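PDB 2I5E: 2-phospho-L-lactate guanylyltransferase from Methanosarcina mazei, which probably catalyses the condensation of (2S)-2-phospholactate with GTP to (2S)-lactyl-2-diphospho-5'-guanosine and diphosphate in the biosynthesis of coenzyme F420. Local coordinates for residues A[74-79]-A[140-145]; A[135-140]-A[150-155]; A[91-96]-A[127-132]; A[8-13]-A[51-56]. All coordinates share one frame; numbering follows the deposited sequence.

Contact 1: residues A[74-79]-A[140-145]; sequences KDLNEA and KYYGSS
The side-chain amide of N77 lies against the backbone of Y141, tying the first turn of helix 76-86 to the loop that leads into helix 145-154 of this GT-A-like fold. Its OD1 accepts from Y141 N at 2.8 Å, while ND2 gives a nearly straight bond (172°) to Y141 O, which lies in the plane of the amide. One amide thus serves both polar backbone atoms of a single residue, much as a neighbouring strand would. The amide is nearly coplanar with the Y141 ring, and OD1 sits at the ring edge. An alanine in place of N77 is likely to leave Y141 N and O without these mates and the loop freer to shift away from the helix. D75 is the N-cap, its carboxylate accepting from E78 N and, weakly, from N77 N. Between the two tyrosines comes L76, whose CG is anti to the backbone N (chi1 177°); CD2 packs on Y141 CB at 3.6 Å and approaches Y142 CZ at 3.8 Å. Beyond the leucine, one water links the two segments, accepting from L76 N at 2.9 Å and lying 2.8 Å from Y142 OH.

Contact 2: residues A[135-140]-A[150-155]; sequences SKYRVK and CSIATD
This is an apolar packing contact, without a direct hydrogen bond between its segments, in which the loop following strand 126-131 lies against the last turns of helix 145-154, at one side of the mixed sheet of the GT-A-like fold. I152 provides most of the helix side of the contact, reaching out so that Y137 and R138 each meet a different part of its side chain. Its CG2 branch stands over one face of the Y137 ring in a CH-pi contact, 4.1 Å from the centroid and 20° off the ring normal. The same ring has A153 CB at its edge, in plane, 3.9 Å from Y137 CE1, so that two successive helix residues bear on one aromatic group. The other branch of I152, with CG1 anti to the carbonyl carbon (chi1 -65°), runs beneath the guanidinium of R138. The arginine chain, bent at chi3 (77°), brings its flat group over the isoleucine: NH2 lies 3.5 Å from I152 CG1, and CD1 is 3.6 Å from the guanidinium plane. Replacing I152 with an alanine would probably open a gap under the Y137 ring and let the R138 guanidinium swing away from the helix. The polar end of Y137 is held separately, its OH hydrogen-bonded to H149 O one turn back in the helix, while V139 turns from this helix toward L80 and L84 of helix 76-86. I152 CD1 also comes within 3.3 Å of the backbone oxygen, R138 O.

Contact 3: residues A[91-96]-A[127-132]; sequences VLIVMA and NALFIK
I93 N donates to L129 O at 2.8 Å, the shortest bond of an antiparallel ladder joining strands 91-94 and 126-131 inside the mixed sheet of the GT-A-like fold. L129 O also receives the CA-H of L92, at 3.2 Å from L92 CA, so two groups converge on this carbonyl oxygen. I93 and L129 form one hydrogen-bonded pair, with L129 N returning a bond to I93 O, and V91 with I131 forms another. Past the regular strand, M95 N continues the series with an almost linear bond to N127 O (177°). Here N127 and A128 both face V119 on the next strand, a classic beta bulge. On the sheet face bearing L92 and F130, a non-hydrogen-bonded pair, the two side chains cross at about a right angle. L92 CG, anti to the backbone N (chi1 180°), carries CD1 to 3.9 Å from F130 CB, and I109 of helix 103-109 covers both residues. The face bearing I93 and I131 turns instead to helix 76-86, where L80 packs on I93 and L84 on I131. On that face the two isoleucines meet through their CD1 methyls, I93 CD1 lying 3.7 Å from I131 CD1.

Contact 4: residues A[8-13]-A[51-56]; sequences IPYKKA and VDILSP. With TRS (2-amino-2-hydroxymethyl-propane-1,3-diol), chain D.
From CB outward, the K11 chain runs across the ring of P56 at about a right angle. K11 CB is 3.9 Å from P56 CD, CG lies beside P56 CG, and CD makes the closest approach, 3.6 Å to P56 CG. The first torsion sets CG anti to the backbone N (chi1 164°), and the chain stays extended until it bends at chi4, past the CD that touches the proline. One residue earlier, Y10 CB packs on I53 CG2. I8 CD1 in turn meets V51 CG1 at 3.7 Å, with L36 and I40 of helix 25-45 covering I8. The strands that carry I8 and I53, 5-9 and 50-55, run parallel as neighbours in the mixed sheet, joined through helix 25-45 in a beta-alpha-beta crossover, consistent with the nucleotide-binding half of a GT-A-like fold. I8 N donates to D52 O, L54 N to I8 O at 2.8 Å, and Y10 N to L54 O at 3.0 Å. Where the strands end, a TRS molecule, probably from the crystallisation liquor, lies beside P9, L54 and P56, and D72 O and K74 O hold the same molecule. Farther along, a water accepts from K12 N and donates to S55 OG, which lies 3.2 Å from it; S55 OG is also hydrogen-bonded to S57 O.

Contacts 3 and 4 belong to one mixed sheet, where strands 5-9 and 91-94 are neighbours; contacts 1 and 2 join the loop after strand 126-131 to helices 76-86 and 145-154 respectively. Along the chain contact 4 closes first, contact 3 falls between the two segments of contact 1, and the segments of contacts 1 and 2 alternate and share K140. The centres of contacts 3 and 4 are about 13 Å apart, whereas those of contacts 2 and 4 are about 22 Å apart and these two do not touch. Y141 of contact 1 and V139 of contact 2 both pack on I93 and L129 of contact 3, and L76 meets P9. Side-chain contacts thus connect the loop, through contact 3, with the strand ends of contact 4, where TRS is bound, possibly in a pocket.

Contact 1: residues A[74-79]-A[140-145]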
loop_
_atom_site.group_PDB
_atom_site.type_symbol
_atom_site.label_atom_id
_atom_site.label_comp_id
_atom_site.label_asym_id
_atom_site.label_seq_id
_atom_site.Cartn_x
_atom_site.Cartn_y
_atom_site.Cartn_z
ATOM N N LYS A 74 15.781 -26.904 -0.038
ATOM C CA LYS A 74 14.865 -26.898 -1.241
ATOM C C LYS A 74 14.327 -25.491 -1.577
ATOM O O LYS A 74 14.416 -24.581 -0.737
ATOM C CB LYS A 74 13.658 -27.847 -1.109
ATOM C CG LYS A 74 13.721 -28.991 -0.108
ATOM C CD LYS A 74 13.964 -30.395 -0.745
ATOM C CE LYS A 74 15.240 -30.415 -1.651
ATOM N NZ LYS A 74 15.270 -31.637 -2.528
ATOM N N ASP A 75 13.763 -25.346 -2.790
ATOM C CA ASP A 75 13.119 -24.115 -3.338
ATOM C C ASP A 75 12.040 -23.677 -2.362
ATOM O O ASP A 75 11.470 -24.526 -1.728
ATOM C CB ASP A 75 12.490 -24.390 -4.786
ATOM C CG ASP A 75 10.863 -24.233 -4.852
ATOM O OD1 ASP A 75 10.295 -23.081 -5.155
ATOM O OD2 ASP A 75 10.148 -25.251 -4.627
ATOM N N LEU A 76 11.768 -22.375 -2.291
ATOM C CA LEU A 76 10.861 -21.755 -1.324
ATOM C C LEU A 76 9.557 -22.490 -1.091
ATOM O O LEU A 76 9.159 -22.791 0.052
ATOM C CB LEU A 76 10.553 -20.287 -1.775
ATOM C CG LEU A 76 9.549 -19.501 -0.891
ATOM C CD1 LEU A 76 10.120 -19.397 0.496
ATOM C CD2 LEU A 76 9.258 -18.100 -1.419
ATOM N N ASN A 77 8.854 -22.753 -2.180
ATOM C CA ASN A 77 7.578 -23.373 -2.076
ATOM C C ASN A 77 7.690 -24.793 -1.628
ATOM O O ASN A 77 6.888 -25.243 -0.888
ATOM C CB ASN A 77 6.812 -23.272 -3.401
ATOM C CG ASN A 77 6.443 -21.842 -3.695
ATOM O OD1 ASN A 77 6.053 -21.088 -2.767
ATOM N ND2 ASN A 77 6.626 -21.428 -4.956
ATOM N N GLU A 78 8.736 -25.470 -2.029
ATOM C CA GLU A 78 8.884 -26.845 -1.562
ATOM C C GLU A 78 9.130 -26.906 -0.063
ATOM O O GLU A 78 8.442 -27.640 0.640
ATOM C CB GLU A 78 10.021 -27.525 -2.298
ATOM C CG GLU A 78 9.707 -28.946 -2.560
ATOM C CD GLU A 78 10.343 -29.413 -3.864
ATOM O OE1 GLU A 78 11.605 -29.446 -3.911
ATOM O OE2 GLU A 78 9.561 -29.706 -4.839
ATOM N N ALA A 79 10.113 -26.125 0.398
ATOM C CA ALA A 79 10.370 -25.967 1.815
ATOM C C ALA A 79 9.129 -25.561 2.606
ATOM O O ALA A 79 8.741 -26.234 3.611
ATOM C CB ALA A 79 11.466 -24.954 2.003
ATOM N N LYS A 140 2.115 -21.138 -3.032
ATOM C CA LYS A 140 2.814 -20.925 -4.274
ATOM C C LYS A 140 3.204 -19.463 -4.366
ATOM O O LYS A 140 2.486 -18.660 -5.008
ATOM C CB LYS A 140 1.936 -21.294 -5.465
ATOM C CG LYS A 140 2.779 -21.432 -6.786
ATOM C CD LYS A 140 1.825 -21.854 -7.904
ATOM C CE LYS A 140 2.534 -22.010 -9.260
ATOM N NZ LYS A 140 2.877 -20.627 -9.878
ATOM N N TYR A 141 4.329 -19.122 -3.717
ATOM C CA TYR A 141 4.890 -17.768 -3.747
ATOM C C TYR A 141 5.589 -17.640 -5.084
ATOM O O TYR A 141 5.826 -18.642 -5.743
ATOM C CB TYR A 141 5.935 -17.550 -2.607
ATOM C CG TYR A 141 5.275 -17.419 -1.282
ATOM C CD1 TYR A 141 4.892 -18.558 -0.559
ATOM C CD2 TYR A 141 4.963 -16.178 -0.785
ATOM C CE1 TYR A 141 4.189 -18.461 0.607
ATOM C CE2 TYR A 141 4.319 -16.043 0.429
ATOM C CZ TYR A 141 3.926 -17.192 1.116
ATOM O OH TYR A 141 3.239 -17.094 2.287
ATOM N N TYR A 142 5.925 -16.403 -5.435
ATOM C CA TYR A 142 6.444 -15.975 -6.789
ATOM C C TYR A 142 5.327 -15.754 -7.769
ATOM O O TYR A 142 4.239 -16.369 -7.641
ATOM C CB TYR A 142 7.502 -16.905 -7.444
ATOM C CG TYR A 142 8.679 -17.181 -6.588
ATOM C CD1 TYR A 142 9.451 -16.143 -6.075
ATOM C CD2 TYR A 142 9.013 -18.506 -6.250
ATOM C CE1 TYR A 142 10.538 -16.393 -5.225
ATOM C CE2 TYR A 142 10.105 -18.773 -5.413
ATOM C CZ TYR A 142 10.839 -17.717 -4.891
ATOM O OH TYR A 142 11.904 -18.016 -4.086
ATOM N N GLY A 143 5.606 -14.924 -8.782
ATOM C CA GLY A 143 4.600 -14.642 -9.794
ATOM C C GLY A 143 3.444 -14.000 -9.149
ATOM O O GLY A 143 3.541 -13.185 -8.219
ATOM N N SER A 144 2.300 -14.344 -9.662
ATOM C CA SER A 144 1.122 -13.766 -9.190
ATOM C C SER A 144 0.538 -14.433 -7.929
ATOM O O SER A 144 -0.563 -14.871 -7.941
ATOM C CB SER A 144 0.134 -13.799 -10.300
ATOM O OG SER A 144 -0.942 -13.015 -9.896
ATOM N N SER A 145 1.242 -14.375 -6.796
ATOM C CA SER A 145 0.958 -15.319 -5.694
ATOM C C SER A 145 -0.240 -14.892 -4.898
ATOM O O SER A 145 -0.879 -15.714 -4.289
ATOM C CB SER A 145 2.171 -15.483 -4.774
ATOM O OG SER A 145 2.652 -14.234 -4.222
HETATM O O HOH W 1 12.985 -20.556 -4.121
#

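Contact 2: residues A[135-140]-A[150-155]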
loop_
_atom_site.group_PDB
_atom_site.type_symbol
_atom_site.label_atom_id
_atom_site.label_comp_id
_atom_site.label_asym_id
_atom_site.label_seq_id
_atom_site.Cartn_x
_atom_site.Cartn_y
_atom_site.Cartn_z
ATOM N N SER A 135 -3.530 -28.476 6.597
ATOM C CA SER A 135 -3.647 -29.824 6.007
ATOM C C SER A 135 -4.380 -29.671 4.708
ATOM O O SER A 135 -4.219 -30.505 3.837
ATOM C CB SER A 135 -4.410 -30.809 6.966
ATOM O OG SER A 135 -5.594 -30.236 7.554
ATOM N N LYS A 136 -5.130 -28.557 4.592
ATOM C CA LYS A 136 -6.017 -28.227 3.464
ATOM C C LYS A 136 -5.485 -27.089 2.567
ATOM O O LYS A 136 -6.184 -26.659 1.661
ATOM C CB LYS A 136 -7.404 -27.811 3.996
ATOM C CG LYS A 136 -8.428 -28.947 4.105
ATOM C CD LYS A 136 -9.799 -28.351 4.122
ATOM C CE LYS A 136 -10.785 -29.156 3.290
ATOM N NZ LYS A 136 -12.006 -28.288 3.071
ATOM N N TYR A 137 -4.265 -26.620 2.818
ATOM C CA TYR A 137 -3.674 -25.486 2.108
ATOM C C TYR A 137 -2.356 -25.802 1.486
ATOM O O TYR A 137 -1.573 -26.549 2.062
ATOM C CB TYR A 137 -3.534 -24.285 3.037
ATOM C CG TYR A 137 -3.542 -22.988 2.204
ATOM C CD1 TYR A 137 -4.744 -22.478 1.663
ATOM C CD2 TYR A 137 -2.337 -22.310 1.922
ATOM C CE1 TYR A 137 -4.736 -21.285 0.881
ATOM C CE2 TYR A 137 -2.326 -21.122 1.157
ATOM C CZ TYR A 137 -3.504 -20.639 0.633
ATOM O OH TYR A 137 -3.441 -19.491 -0.110
ATOM N N ARG A 138 -2.088 -25.241 0.300
ATOM C CA ARG A 138 -0.812 -25.390 -0.392
ATOM C C ARG A 138 -0.314 -23.964 -0.788
ATOM O O ARG A 138 -1.097 -23.155 -1.169
ATOM C CB ARG A 138 -1.046 -26.350 -1.606
ATOM C CG ARG A 138 -0.011 -26.270 -2.754
ATOM C CD ARG A 138 -0.430 -27.148 -4.023
ATOM N NE ARG A 138 -1.483 -26.508 -4.847
ATOM C CZ ARG A 138 -1.268 -25.490 -5.693
ATOM N NH1 ARG A 138 -0.042 -25.005 -5.818
ATOM N NH2 ARG A 138 -2.262 -24.959 -6.427
ATOM N N VAL A 139 0.948 -23.607 -0.615
ATOM C CA VAL A 139 1.408 -22.291 -1.005
ATOM C C VAL A 139 2.096 -22.309 -2.373
ATOM O O VAL A 139 2.731 -23.327 -2.740
ATOM C CB VAL A 139 2.508 -21.660 -0.023
ATOM C CG1 VAL A 139 1.989 -21.498 1.443
ATOM C CG2 VAL A 139 3.781 -22.469 -0.071
ATOM N N LYS A 140 2.115 -21.138 -3.032
ATOM C CA LYS A 140 2.814 -20.925 -4.274
ATOM C C LYS A 140 3.204 -19.463 -4.366
ATOM O O LYS A 140 2.486 -18.660 -5.008
ATOM C CB LYS A 140 1.936 -21.294 -5.465
ATOM C CG LYS A 140 2.779 -21.432 -6.786
ATOM C CD LYS A 140 1.825 -21.854 -7.904
ATOM C CE LYS A 140 2.534 -22.010 -9.260
ATOM N NZ LYS A 140 2.877 -20.627 -9.878
ATOM N N CYS A 150 -5.529 -16.767 -2.890
ATOM C CA CYS A 150 -6.957 -16.622 -2.679
ATOM C C CYS A 150 -7.667 -17.786 -3.411
ATOM O O CYS A 150 -8.688 -18.299 -2.925
ATOM C CB CYS A 150 -7.459 -15.317 -3.287
ATOM S SG CYS A 150 -6.842 -13.846 -2.486
ATOM N N SER A 151 -7.189 -18.149 -4.582
ATOM C CA SER A 151 -7.931 -19.153 -5.376
ATOM C C SER A 151 -7.575 -20.600 -4.952
ATOM O O SER A 151 -8.416 -21.510 -5.068
ATOM C CB SER A 151 -7.803 -18.908 -6.897
ATOM O OG SER A 151 -6.882 -19.793 -7.487
ATOM N N ILE A 152 -6.349 -20.794 -4.446
ATOM C CA ILE A 152 -6.018 -22.008 -3.640
ATOM C C ILE A 152 -6.992 -22.106 -2.452
ATOM O O ILE A 152 -7.488 -23.167 -2.177
ATOM C CB ILE A 152 -4.494 -22.170 -3.213
ATOM C CG1 ILE A 152 -3.562 -22.369 -4.406
ATOM C CG2 ILE A 152 -4.278 -23.419 -2.260
ATOM C CD1 ILE A 152 -2.037 -21.953 -4.092
ATOM N N ALA A 153 -7.326 -20.999 -1.789
ATOM C CA ALA A 153 -8.216 -21.077 -0.682
ATOM C C ALA A 153 -9.630 -21.464 -1.126
ATOM O O ALA A 153 -10.329 -22.214 -0.433
ATOM C CB ALA A 153 -8.238 -19.746 0.110
ATOM N N THR A 154 -10.085 -20.959 -2.271
ATOM C CA THR A 154 -11.508 -21.100 -2.517
ATOM C C THR A 154 -11.777 -22.469 -3.158
ATOM O O THR A 154 -12.729 -23.108 -2.731
ATOM C CB THR A 154 -12.175 -19.928 -3.318
ATOM O OG1 THR A 154 -11.805 -19.989 -4.697
ATOM C CG2 THR A 154 -11.825 -18.552 -2.766
ATOM N N ASP A 155 -10.984 -22.850 -4.179
ATOM C CA ASP A 155 -10.858 -24.229 -4.685
ATOM C C ASP A 155 -10.790 -25.347 -3.597
ATOM O O ASP A 155 -11.023 -26.544 -3.909
ATOM C CB ASP A 155 -9.644 -24.380 -5.592
ATOM C CG ASP A 155 -9.768 -23.598 -6.899
ATOM O OD1 ASP A 155 -10.759 -22.846 -7.104
ATOM O OD2 ASP A 155 -8.840 -23.756 -7.738
#

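Contact 3: residues A[91-96]-A[127-132]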
loop_
_atom_site.group_PDB
_atom_site.type_symbol
_atom_site.label_atom_id
_atom_site.label_comp_id
_atom_site.label_asym_id
_atom_site.label_seq_id
_atom_site.Cartn_x
_atom_site.Cartn_y
_atom_site.Cartn_z
ATOM N N VAL A 91 -0.550 -21.799 10.978
ATOM C CA VAL A 91 0.802 -21.312 10.527
ATOM C C VAL A 91 0.655 -19.884 9.962
ATOM O O VAL A 91 -0.123 -19.665 9.053
ATOM C CB VAL A 91 1.439 -22.295 9.434
ATOM C CG1 VAL A 91 2.814 -21.739 8.780
ATOM C CG2 VAL A 91 1.675 -23.701 10.013
ATOM N N LEU A 92 1.398 -18.920 10.511
ATOM C CA LEU A 92 1.633 -17.604 9.909
ATOM C C LEU A 92 2.990 -17.714 9.225
ATOM O O LEU A 92 4.000 -18.032 9.865
ATOM C CB LEU A 92 1.716 -16.555 11.009
ATOM C CG LEU A 92 1.964 -15.096 10.652
ATOM C CD1 LEU A 92 0.785 -14.600 9.756
ATOM C CD2 LEU A 92 2.096 -14.275 11.978
ATOM N N ILE A 93 2.987 -17.564 7.906
ATOM C CA ILE A 93 4.151 -17.389 7.069
ATOM C C ILE A 93 4.374 -15.908 6.814
ATOM O O ILE A 93 3.499 -15.242 6.300
ATOM C CB ILE A 93 3.971 -18.103 5.710
ATOM C CG1 ILE A 93 3.568 -19.582 5.940
ATOM C CG2 ILE A 93 5.197 -17.859 4.805
ATOM C CD1 ILE A 93 3.172 -20.323 4.552
ATOM N N VAL A 94 5.491 -15.355 7.318
ATOM C CA VAL A 94 5.707 -13.934 7.137
ATOM C C VAL A 94 7.049 -13.682 6.431
ATOM O O VAL A 94 8.043 -14.168 6.858
ATOM C CB VAL A 94 5.775 -13.170 8.507
ATOM C CG1 VAL A 94 5.546 -11.703 8.348
ATOM C CG2 VAL A 94 4.888 -13.694 9.530
HETATM N N MSE A 95 7.080 -12.851 5.393
HETATM C CA MSE A 95 8.328 -12.487 4.758
HETATM C C MSE A 95 9.242 -11.701 5.656
HETATM O O MSE A 95 8.776 -10.968 6.469
HETATM C CB MSE A 95 7.998 -11.710 3.514
HETATM C CG MSE A 95 7.041 -12.620 2.570
HETATM SE SE MSE A 95 7.127 -14.635 2.860
HETATM C CE MSE A 95 8.247 -14.291 1.641
ATOM N N ALA A 96 10.556 -11.735 5.377
ATOM C CA ALA A 96 11.566 -11.096 6.261
ATOM C C ALA A 96 11.802 -9.602 5.878
ATOM O O ALA A 96 12.709 -9.008 6.405
ATOM C CB ALA A 96 12.836 -11.858 6.118
ATOM N N ASN A 127 2.667 -11.069 1.240
ATOM C CA ASN A 127 3.628 -10.636 2.259
ATOM C C ASN A 127 3.475 -11.410 3.574
ATOM O O ASN A 127 4.443 -11.574 4.299
ATOM C CB ASN A 127 3.501 -9.099 2.515
ATOM C CG ASN A 127 4.311 -8.277 1.480
ATOM O OD1 ASN A 127 5.084 -8.834 0.692
ATOM N ND2 ASN A 127 4.144 -6.989 1.496
ATOM N N ALA A 128 2.260 -11.922 3.852
ATOM C CA ALA A 128 1.988 -12.635 5.083
ATOM C C ALA A 128 0.791 -13.513 4.736
ATOM O O ALA A 128 -0.071 -13.127 3.967
ATOM C CB ALA A 128 1.607 -11.582 6.240
ATOM N N LEU A 129 0.800 -14.733 5.277
ATOM C CA LEU A 129 -0.241 -15.693 5.037
ATOM C C LEU A 129 -0.499 -16.404 6.382
ATOM O O LEU A 129 0.436 -16.985 6.959
ATOM C CB LEU A 129 0.249 -16.691 3.992
ATOM C CG LEU A 129 -0.730 -17.569 3.195
ATOM C CD1 LEU A 129 -1.976 -16.764 2.662
ATOM C CD2 LEU A 129 0.094 -18.174 2.076
ATOM N N PHE A 130 -1.737 -16.315 6.867
ATOM C CA PHE A 130 -2.233 -17.036 8.026
ATOM C C PHE A 130 -3.236 -18.113 7.570
ATOM O O PHE A 130 -4.283 -17.815 7.013
ATOM C CB PHE A 130 -2.807 -16.093 9.144
ATOM C CG PHE A 130 -3.184 -16.829 10.433
ATOM C CD1 PHE A 130 -2.213 -17.413 11.253
ATOM C CD2 PHE A 130 -4.541 -17.030 10.767
ATOM C CE1 PHE A 130 -2.562 -18.151 12.410
ATOM C CE2 PHE A 130 -4.926 -17.740 11.910
ATOM C CZ PHE A 130 -3.946 -18.287 12.731
ATOM N N ILE A 131 -2.846 -19.366 7.798
ATOM C CA ILE A 131 -3.550 -20.521 7.403
ATOM C C ILE A 131 -3.986 -21.315 8.662
ATOM O O ILE A 131 -3.147 -21.890 9.306
ATOM C CB ILE A 131 -2.587 -21.385 6.538
ATOM C CG1 ILE A 131 -2.027 -20.533 5.327
ATOM C CG2 ILE A 131 -3.249 -22.710 6.156
ATOM C CD1 ILE A 131 -0.483 -20.735 5.107
ATOM N N LYS A 132 -5.280 -21.344 8.987
ATOM C CA LYS A 132 -5.802 -22.081 10.155
ATOM C C LYS A 132 -5.730 -23.582 9.926
ATOM O O LYS A 132 -5.504 -24.311 10.853
ATOM C CB LYS A 132 -7.264 -21.727 10.391
ATOM C CG LYS A 132 -7.462 -20.398 11.030
ATOM C CD LYS A 132 -8.907 -20.101 11.368
ATOM C CE LYS A 132 -8.996 -18.609 11.669
ATOM N NZ LYS A 132 -10.437 -18.366 11.794
#

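Contact 4: residues A[8-13]-A[51-56]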
loop_
_atom_site.group_PDB
_atom_site.type_symbol
_atom_site.label_atom_id
_atom_site.label_comp_id
_atom_site.label_asym_id
_atom_site.label_seq_id
_atom_site.Cartn_x
_atom_site.Cartn_y
_atom_site.Cartn_z
ATOM N N ILE A 8 9.497 -17.735 8.864
ATOM C CA ILE A 8 10.064 -16.652 8.068
ATOM C C ILE A 8 11.058 -17.300 7.125
ATOM O O ILE A 8 12.037 -17.790 7.547
ATOM C CB ILE A 8 10.876 -15.573 8.916
ATOM C CG1 ILE A 8 10.029 -14.891 10.030
ATOM C CG2 ILE A 8 11.510 -14.513 8.049
ATOM C CD1 ILE A 8 10.907 -14.378 11.139
ATOM N N PRO A 9 10.729 -17.389 5.845
ATOM C CA PRO A 9 11.666 -17.752 4.753
ATOM C C PRO A 9 12.775 -16.697 4.642
ATOM O O PRO A 9 12.500 -15.488 4.549
ATOM C CB PRO A 9 10.750 -17.751 3.503
ATOM C CG PRO A 9 9.493 -16.972 3.896
ATOM C CD PRO A 9 9.353 -17.090 5.394
ATOM N N TYR A 10 14.026 -17.096 4.724
ATOM C CA TYR A 10 15.125 -16.123 4.773
ATOM C C TYR A 10 16.414 -16.709 4.157
ATOM O O TYR A 10 16.794 -17.841 4.453
ATOM C CB TYR A 10 15.411 -15.727 6.222
ATOM C CG TYR A 10 16.513 -14.738 6.405
ATOM C CD1 TYR A 10 16.382 -13.404 5.919
ATOM C CD2 TYR A 10 17.716 -15.102 7.073
ATOM C CE1 TYR A 10 17.372 -12.485 6.068
ATOM C CE2 TYR A 10 18.730 -14.154 7.232
ATOM C CZ TYR A 10 18.527 -12.847 6.741
ATOM O OH TYR A 10 19.478 -11.910 6.867
ATOM N N LYS A 11 17.109 -15.934 3.334
ATOM C CA LYS A 11 18.462 -16.291 2.871
ATOM C C LYS A 11 19.245 -14.998 2.818
ATOM O O LYS A 11 18.931 -14.117 1.989
ATOM C CB LYS A 11 18.389 -17.024 1.495
ATOM C CG LYS A 11 19.694 -17.158 0.623
ATOM C CD LYS A 11 19.446 -18.219 -0.539
ATOM C CE LYS A 11 20.476 -18.397 -1.700
ATOM N NZ LYS A 11 21.838 -18.352 -1.212
ATOM N N LYS A 12 20.236 -14.854 3.698
ATOM C CA LYS A 12 21.039 -13.670 3.679
ATOM C C LYS A 12 21.860 -13.499 2.382
ATOM O O LYS A 12 21.998 -12.379 1.892
ATOM C CB LYS A 12 21.933 -13.602 4.949
ATOM C CG LYS A 12 22.910 -12.462 4.967
ATOM C CD LYS A 12 23.443 -12.281 6.346
ATOM C CE LYS A 12 24.732 -11.462 6.319
ATOM N NZ LYS A 12 24.789 -10.861 7.659
ATOM N N ALA A 13 22.393 -14.593 1.805
ATOM C CA ALA A 13 23.349 -14.447 0.689
ATOM C C ALA A 13 22.814 -14.031 -0.667
ATOM O O ALA A 13 21.926 -14.672 -1.219
ATOM C CB ALA A 13 24.156 -15.715 0.529
ATOM N N VAL A 51 9.071 -18.908 16.779
ATOM C CA VAL A 51 9.258 -18.396 15.459
ATOM C C VAL A 51 10.317 -19.285 14.895
ATOM O O VAL A 51 11.348 -19.475 15.515
ATOM C CB VAL A 51 9.747 -16.953 15.559
ATOM C CG1 VAL A 51 10.107 -16.376 14.199
ATOM C CG2 VAL A 51 8.717 -16.109 16.279
ATOM N N ASP A 52 10.059 -19.835 13.720
ATOM C CA ASP A 52 11.078 -20.544 12.962
ATOM C C ASP A 52 11.626 -19.673 11.810
ATOM O O ASP A 52 10.893 -18.842 11.203
ATOM C CB ASP A 52 10.434 -21.813 12.404
ATOM C CG ASP A 52 9.745 -22.642 13.499
ATOM O OD1 ASP A 52 10.369 -22.829 14.557
ATOM O OD2 ASP A 52 8.604 -23.102 13.307
ATOM N N ILE A 53 12.877 -19.862 11.436
ATOM C CA ILE A 53 13.385 -19.121 10.303
ATOM C C ILE A 53 13.702 -20.212 9.378
ATOM O O ILE A 53 14.362 -21.105 9.793
ATOM C CB ILE A 53 14.638 -18.384 10.699
ATOM C CG1 ILE A 53 14.296 -17.311 11.714
ATOM C CG2 ILE A 53 15.290 -17.804 9.505
ATOM C CD1 ILE A 53 15.491 -16.686 12.284
ATOM N N LEU A 54 13.230 -20.217 8.141
ATOM C CA LEU A 54 13.518 -21.341 7.260
ATOM C C LEU A 54 14.473 -20.854 6.161
ATOM O O LEU A 54 14.122 -20.010 5.307
ATOM C CB LEU A 54 12.176 -21.850 6.718
ATOM C CG LEU A 54 12.109 -23.065 5.807
ATOM C CD1 LEU A 54 12.309 -24.317 6.684
ATOM C CD2 LEU A 54 10.748 -23.027 5.205
ATOM N N SER A 55 15.697 -21.344 6.227
ATOM C CA SER A 55 16.855 -20.832 5.521
ATOM C C SER A 55 17.640 -22.025 4.927
ATOM O O SER A 55 17.670 -23.131 5.558
ATOM C CB SER A 55 17.706 -20.122 6.544
ATOM O OG SER A 55 18.967 -19.806 6.047
ATOM N N PRO A 56 18.230 -21.853 3.730
ATOM C CA PRO A 56 18.945 -22.981 3.071
ATOM C C PRO A 56 20.361 -23.225 3.607
ATOM O O PRO A 56 20.998 -24.256 3.296
ATOM C CB PRO A 56 18.964 -22.575 1.595
ATOM C CG PRO A 56 19.025 -21.041 1.599
ATOM C CD PRO A 56 18.248 -20.618 2.910
HETATM C C TRS D . 13.737 -21.877 1.947
HETATM C C1 TRS D . 12.940 -20.765 2.585
HETATM C C2 TRS D . 14.696 -22.475 2.957
HETATM C C3 TRS D . 14.502 -21.290 0.758
HETATM N N TRS D . 12.706 -22.829 1.529
HETATM O O1 TRS D . 13.906 -19.802 2.848
HETATM O O2 TRS D . 15.877 -22.569 2.236
HETATM O O3 TRS D . 14.881 -22.198 -0.220
HETATM O O HOH W 2 20.829 -17.334 5.299
#